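Local coordinates for serine hydrolase CCSP0084 (Cycloclasticus sp. P1, PDB 4I3F), which probably hydrolyses esters and carbon-carbon bonds of meta-cleavage products as a serine hydrolase of the alpha/beta hydrolase fold, at residues A[101-104]-A[105-108]; A[131-134]-A[135-139]. All coordinates share one frame; numbering follows the deposited sequence.

Interaction 1: residues A[101-104]-A[105-108]; sequences DIWV and QQQI
W103 and Q106, one turn apart on helix 96-113, meet on its buried side, where the indole CD1 lies 4.2 Å from the amide OE1 of Q106 and the two planes are inclined by 32°. Q106 reaches this place with CG anti to the backbone N (chi1 177°) and an extended chain, which carries its amide into a polar cluster: OE1 accepts from A82 N, NE2 donates to T34 OG1 and D80 O, and W103 NE1 binds A82 O. Q107, by contrast, is bent at chi2 and brings CG to 3.4 Å from W103 O; its NE2 is buried without a partner. V104 sets CG2 against H133 and CG1 against L134 of helix 126-137. Beneath runs the helical ladder, Q106 N donating to I102 O at 2.8 Å and I108 N to V104 O at 3.3 Å, whereas Q107 N to W103 O is weak. The exposed flank is looser: D101 and Q105 are joined through the backbone, D101 OD1 forms a salt bridge with R137, and Q105 NE2 hydrogen-bonds D109 OD1. Two side chains fasten the loop at A82 to the helix by paired donors and acceptors, which probably fixes the rotation of the indole and the amide.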
ATOM      1  N   ASP A 101      -0.211  -9.098 -11.367  1.00 12.81           N
ATOM      2  CA  ASP A 101       0.933  -9.428 -12.221  1.00 13.67           C
ATOM      3  C   ASP A 101       1.678  -8.160 -12.646  1.00 14.09           C
ATOM      4  O   ASP A 101       2.907  -8.087 -12.560  1.00 15.42           O
ATOM      5  CB  ASP A 101       0.476 -10.212 -13.455  1.00 16.27           C
ATOM      6  CG  ASP A 101       0.015 -11.628 -13.124  1.00 22.85           C
ATOM      7  OD1 ASP A 101       0.371 -12.143 -12.041  1.00 21.68           O
ATOM      8  OD2 ASP A 101      -0.699 -12.224 -13.960  1.00 23.23           O
ATOM      9  N   ILE A 102       0.918  -7.161 -13.084  1.00 11.51           N
ATOM     10  CA  ILE A 102       1.466  -5.854 -13.452  1.00 10.28           C
ATOM     11  C   ILE A 102       2.152  -5.138 -12.278  1.00 12.07           C
ATOM     12  O   ILE A 102       3.240  -4.566 -12.443  1.00 14.19           O
ATOM     13  CB  ILE A 102       0.361  -4.941 -14.046  1.00 11.58           C
ATOM     14  CG1 ILE A 102       0.056  -5.335 -15.486  1.00 13.31           C
ATOM     15  CG2 ILE A 102       0.772  -3.476 -13.973  1.00 13.02           C
ATOM     16  CD1 ILE A 102      -1.221  -4.712 -16.053  1.00 14.55           C
ATOM     17  N   TRP A 103       1.515  -5.153 -11.111  1.00 10.45           N
ATOM     18  CA  TRP A 103       2.049  -4.466  -9.926  1.00  9.69           C
ATOM     19  C   TRP A 103       3.363  -5.089  -9.451  1.00 12.25           C
ATOM     20  O   TRP A 103       4.299  -4.370  -9.072  1.00 11.03           O
ATOM     21  CB  TRP A 103       1.004  -4.455  -8.810  1.00 12.82           C
ATOM     22  CG  TRP A 103      -0.196  -3.590  -9.139  1.00 13.85           C
ATOM     23  CD1 TRP A 103      -0.203  -2.468  -9.918  1.00 11.39           C
ATOM     24  CD2 TRP A 103      -1.556  -3.795  -8.717  1.00 12.86           C
ATOM     25  NE1 TRP A 103      -1.475  -1.949  -9.988  1.00 11.28           N
ATOM     26  CE2 TRP A 103      -2.326  -2.747  -9.268  1.00 12.16           C
ATOM     27  CE3 TRP A 103      -2.197  -4.761  -7.928  1.00  9.87           C
ATOM     28  CZ2 TRP A 103      -3.705  -2.634  -9.051  1.00 11.61           C
ATOM     29  CZ3 TRP A 103      -3.566  -4.649  -7.717  1.00 10.70           C
ATOM     30  CH2 TRP A 103      -4.305  -3.600  -8.281  1.00 10.27           C
ATOM     31  N   VAL A 104       3.436  -6.418  -9.483  1.00 11.31           N
ATOM     32  CA  VAL A 104       4.664  -7.125  -9.130  1.00 12.28           C
ATOM     33  C   VAL A 104       5.777  -6.764 -10.116  1.00 11.90           C
ATOM     34  O   VAL A 104       6.855  -6.331  -9.703  1.00 11.88           O
ATOM     35  CB  VAL A 104       4.437  -8.659  -9.047  1.00 13.78           C
ATOM     36  CG1 VAL A 104       5.763  -9.420  -8.942  1.00 13.27           C
ATOM     37  CG2 VAL A 104       3.535  -8.990  -7.850  1.00 14.33           C
ATOM     38  N   GLN A 105       5.523  -6.908 -11.417  1.00 14.91           N
ATOM     39  CA  GLN A 105       6.566  -6.629 -12.404  1.00 12.25           C
ATOM     40  C   GLN A 105       6.993  -5.159 -12.377  1.00 12.68           C
ATOM     41  O   GLN A 105       8.165  -4.839 -12.596  1.00 13.60           O
ATOM     42  CB  GLN A 105       6.145  -7.054 -13.822  1.00 12.44           C
ATOM     43  CG  GLN A 105       7.295  -7.044 -14.822  1.00 19.16           C
ATOM     44  CD  GLN A 105       8.411  -8.008 -14.436  1.00 23.61           C
ATOM     45  OE1 GLN A 105       8.158  -9.174 -14.142  1.00 24.78           O
ATOM     46  NE2 GLN A 105       9.651  -7.524 -14.449  1.00 21.34           N
ATOM     47  N   GLN A 106       6.052  -4.265 -12.097  1.00 11.74           N
ATOM     48  CA  GLN A 106       6.383  -2.845 -11.988  1.00 12.96           C
ATOM     49  C   GLN A 106       7.481  -2.595 -10.950  1.00 12.08           C
ATOM     50  O   GLN A 106       8.414  -1.821 -11.191  1.00 12.21           O
ATOM     51  CB  GLN A 106       5.141  -2.020 -11.632  1.00 10.04           C
ATOM     52  CG  GLN A 106       5.457  -0.524 -11.433  1.00  9.59           C
ATOM     53  CD  GLN A 106       4.291   0.263 -10.873  1.00  9.88           C
ATOM     54  OE1 GLN A 106       3.377  -0.302 -10.269  1.00 13.71           O
ATOM     55  NE2 GLN A 106       4.320   1.579 -11.060  1.00 10.60           N
ATOM     56  N   GLN A 107       7.385  -3.246  -9.796  1.00 12.53           N
ATOM     57  CA  GLN A 107       8.361  -2.986  -8.743  1.00 12.72           C
ATOM     58  C   GLN A 107       9.716  -3.580  -9.075  1.00 11.32           C
ATOM     59  O   GLN A 107      10.751  -2.994  -8.747  1.00 12.48           O
ATOM     60  CB  GLN A 107       7.860  -3.496  -7.382  1.00  8.34           C
ATOM     61  CG  GLN A 107       6.503  -2.928  -6.960  1.00 10.64           C
ATOM     62  CD  GLN A 107       6.366  -1.444  -7.255  1.00 12.53           C
ATOM     63  OE1 GLN A 107       7.268  -0.663  -6.985  1.00 14.25           O
ATOM     64  NE2 GLN A 107       5.236  -1.057  -7.820  1.00 23.47           N
ATOM     65  N   ILE A 108       9.720  -4.741  -9.728  1.00 11.80           N
ATOM     66  CA  ILE A 108      10.967  -5.339 -10.191  1.00 11.95           C
ATOM     67  C   ILE A 108      11.613  -4.448 -11.257  1.00 15.21           C
ATOM     68  O   ILE A 108      12.823  -4.190 -11.209  1.00 13.67           O
ATOM     69  CB  ILE A 108      10.747  -6.751 -10.755  1.00 11.21           C
ATOM     70  CG1 ILE A 108      10.185  -7.669  -9.668  1.00 15.78           C
ATOM     71  CG2 ILE A 108      12.049  -7.320 -11.312  1.00 12.08           C
ATOM     72  CD1 ILE A 108      11.086  -7.780  -8.457  1.00 16.61           C
TER

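Interaction 2: residues A[131-134]-A[135-139]; sequences TLHL and LNRHP. With NA (sodium ion), chain D.
On the last turn of helix 126-137, R137 runs alongside H133, its guanidinium plane nearly perpendicular (86°) to the imidazole. One water ties them together: it is 2.8 Å from H133 ND1, accepts from R137 NE at the edge of the guanidinium and in its plane, and accepts again from N136 ND2 at 3.0 Å. R137 arrives there on an extended chain whose CG packs 3.3 Å from H133 O. One residue further on, H138 ND1 binds the sodium ion at 2.5 Å in the plane of its ring; waters 2 and 3 and E140 are the other ligands. The L134 CD2 methyl lies 4.3 Å from H138 CD2. H138 is also where the chain leaves helical geometry, although its N still donates to L134 O at 2.8 Å and so extends the run of i to i+4 bonds to which L135 N on T131 O (2.9 Å) belongs. The helix is the crossover of a beta-alpha-beta unit between strands 119-124 and 142-148, and its first residues belong to a GxSxG sequence consistent with the nucleophile elbow of alpha/beta hydrolases. Farther out, T131 OG1 bonds to G127 O within that pattern, and its side chain packs on both strands. L134 and L135 rest on F142, L135 with its CG 3.2 Å from T131 O. On the polar flank, F229 O takes H133 NE2 and D101 forms a salt bridge with R137 NH1.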
ATOM      1  N   THR A 131       3.256  -6.570  -1.971  1.00 10.04           N
ATOM      2  CA  THR A 131       4.465  -6.937  -1.231  1.00  7.97           C
ATOM      3  C   THR A 131       4.537  -8.440  -1.018  1.00 12.89           C
ATOM      4  O   THR A 131       5.580  -9.054  -1.245  1.00  8.90           O
ATOM      5  CB  THR A 131       4.545  -6.221   0.133  1.00  8.41           C
ATOM      6  OG1 THR A 131       4.633  -4.803  -0.080  1.00  7.78           O
ATOM      7  CG2 THR A 131       5.761  -6.689   0.912  1.00  8.51           C
ATOM      8  N   LEU A 132       3.435  -9.042  -0.568  1.00 10.95           N
ATOM      9  CA  LEU A 132       3.423 -10.485  -0.334  1.00  9.40           C
ATOM     10  C   LEU A 132       3.728 -11.270  -1.608  1.00 11.35           C
ATOM     11  O   LEU A 132       4.491 -12.241  -1.580  1.00 13.03           O
ATOM     12  CB  LEU A 132       2.084 -10.919   0.258  1.00 11.05           C
ATOM     13  CG  LEU A 132       1.925 -10.572   1.744  1.00  8.75           C
ATOM     14  CD1 LEU A 132       0.493 -10.843   2.180  1.00 11.45           C
ATOM     15  CD2 LEU A 132       2.868 -11.415   2.577  1.00 11.50           C
ATOM     16  N   HIS A 133       3.125 -10.861  -2.720  1.00 11.15           N
ATOM     17  CA  HIS A 133       3.414 -11.520  -3.991  1.00 11.09           C
ATOM     18  C   HIS A 133       4.838 -11.277  -4.473  1.00 12.14           C
ATOM     19  O   HIS A 133       5.430 -12.157  -5.089  1.00 11.30           O
ATOM     20  CB  HIS A 133       2.373 -11.133  -5.041  1.00 11.95           C
ATOM     21  CG  HIS A 133       1.030 -11.727  -4.775  1.00 11.22           C
ATOM     22  ND1 HIS A 133       0.598 -12.886  -5.381  1.00 17.05           N
ATOM     23  CD2 HIS A 133       0.048 -11.361  -3.916  1.00 11.36           C
ATOM     24  CE1 HIS A 133      -0.608 -13.189  -4.934  1.00 17.16           C
ATOM     25  NE2 HIS A 133      -0.965 -12.279  -4.044  1.00 13.43           N
ATOM     26  N   LEU A 134       5.400 -10.109  -4.163  1.00 12.30           N
ATOM     27  CA  LEU A 134       6.799  -9.840  -4.492  1.00  9.99           C
ATOM     28  C   LEU A 134       7.739 -10.763  -3.717  1.00 13.23           C
ATOM     29  O   LEU A 134       8.697 -11.291  -4.282  1.00 12.65           O
ATOM     30  CB  LEU A 134       7.150  -8.377  -4.223  1.00 10.26           C
ATOM     31  CG  LEU A 134       6.818  -7.408  -5.363  1.00  8.97           C
ATOM     32  CD1 LEU A 134       6.795  -5.964  -4.840  1.00 10.49           C
ATOM     33  CD2 LEU A 134       7.826  -7.551  -6.495  1.00 12.37           C
ATOM     34  N   LEU A 135       7.471 -10.962  -2.427  1.00 12.20           N
ATOM     35  CA  LEU A 135       8.314 -11.839  -1.616  1.00 10.19           C
ATOM     36  C   LEU A 135       8.204 -13.284  -2.089  1.00 13.44           C
ATOM     37  O   LEU A 135       9.172 -14.045  -2.026  1.00 15.33           O
ATOM     38  CB  LEU A 135       7.920 -11.755  -0.132  1.00 10.31           C
ATOM     39  CG  LEU A 135       7.960 -10.363   0.498  1.00 13.21           C
ATOM     40  CD1 LEU A 135       7.500 -10.427   1.944  1.00 13.39           C
ATOM     41  CD2 LEU A 135       9.351  -9.774   0.420  1.00 11.35           C
ATOM     42  N   ASN A 136       7.025 -13.659  -2.571  1.00 14.48           N
ATOM     43  CA  ASN A 136       6.802 -15.013  -3.055  1.00 13.21           C
ATOM     44  C   ASN A 136       7.490 -15.248  -4.387  1.00 17.03           C
ATOM     45  O   ASN A 136       8.113 -16.293  -4.597  1.00 16.94           O
ATOM     46  CB  ASN A 136       5.301 -15.270  -3.216  1.00 15.25           C
ATOM     47  CG  ASN A 136       4.996 -16.688  -3.672  1.00 18.12           C
ATOM     48  OD1 ASN A 136       5.507 -17.671  -3.114  1.00 18.33           O
ATOM     49  ND2 ASN A 136       4.173 -16.805  -4.710  1.00 17.93           N
ATOM     50  N   ARG A 137       7.374 -14.275  -5.286  1.00 14.51           N
ATOM     51  CA  ARG A 137       7.832 -14.459  -6.668  1.00 15.12           C
ATOM     52  C   ARG A 137       9.293 -14.084  -6.880  1.00 14.39           C
ATOM     53  O   ARG A 137       9.977 -14.697  -7.704  1.00 16.10           O
ATOM     54  CB  ARG A 137       6.949 -13.659  -7.634  1.00 14.21           C
ATOM     55  CG  ARG A 137       5.524 -14.187  -7.745  1.00 18.49           C
ATOM     56  CD  ARG A 137       4.676 -13.346  -8.680  1.00 18.27           C
ATOM     57  NE  ARG A 137       3.254 -13.478  -8.374  1.00 22.09           N
ATOM     58  CZ  ARG A 137       2.280 -12.972  -9.120  1.00 26.67           C
ATOM     59  NH1 ARG A 137       2.569 -12.307 -10.231  1.00 21.89           N
ATOM     60  NH2 ARG A 137       1.016 -13.142  -8.756  1.00 22.56           N
ATOM     61  N   HIS A 138       9.764 -13.088  -6.130  1.00 16.69           N
ATOM     62  CA  HIS A 138      11.121 -12.567  -6.290  1.00 13.72           C
ATOM     63  C   HIS A 138      11.800 -12.376  -4.938  1.00 15.77           C
ATOM     64  O   HIS A 138      12.231 -11.263  -4.615  1.00 15.08           O
ATOM     65  CB  HIS A 138      11.053 -11.217  -7.000  1.00 15.35           C
ATOM     66  CG  HIS A 138      10.378 -11.275  -8.338  1.00 15.87           C
ATOM     67  ND1 HIS A 138      11.023 -11.699  -9.479  1.00 22.67           N
ATOM     68  CD2 HIS A 138       9.116 -10.960  -8.714  1.00 14.66           C
ATOM     69  CE1 HIS A 138      10.187 -11.645 -10.502  1.00 21.42           C
ATOM     70  NE2 HIS A 138       9.023 -11.200 -10.065  1.00 18.95           N
ATOM     71  N   PRO A 139      11.916 -13.459  -4.148  1.00 17.32           N
ATOM     72  CA  PRO A 139      12.375 -13.308  -2.762  1.00 14.87           C
ATOM     73  C   PRO A 139      13.782 -12.717  -2.641  1.00 16.39           C
ATOM     74  O   PRO A 139      14.067 -12.048  -1.644  1.00 16.71           O
ATOM     75  CB  PRO A 139      12.358 -14.749  -2.230  1.00 14.52           C
ATOM     76  CG  PRO A 139      12.443 -15.618  -3.447  1.00 18.71           C
ATOM     77  CD  PRO A 139      11.677 -14.871  -4.499  1.00 17.96           C
TER
HETATM   78 NA    NA D 303      13.292 -12.829  -9.530  1.00 47.44          NA
HETATM   79  O   HOH W   1       2.326 -14.957  -6.175  1.00 17.12           O
HETATM   80  O   HOH W   2      13.662 -13.669 -12.117  1.00 44.19           O
HETATM   81  O   HOH W   3      14.473 -10.275  -9.978  1.00 30.11           O

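Interaction 1 comes first along the chain, midway through helix 96-113; interaction 2 follows at the C-terminal end of helix 126-137, after the intervening strand 119-124. Their centres are about 10 Å apart. A salt bridge from D101 OD1 to R137 NH1 (2.9 Å) joins the helices at one place, while aliphatic side chains of helix 96-113 pack on L134 of the second helix and on the imidazole of H138 just beyond it (V104 CG1 to CD2, I108 CD1 to CG). Their docking beside the parallel strands of the central sheet ties the helix that starts in the probable nucleophile elbow to its neighbour. The I108 side chain lies about 6 Å from the sodium ion.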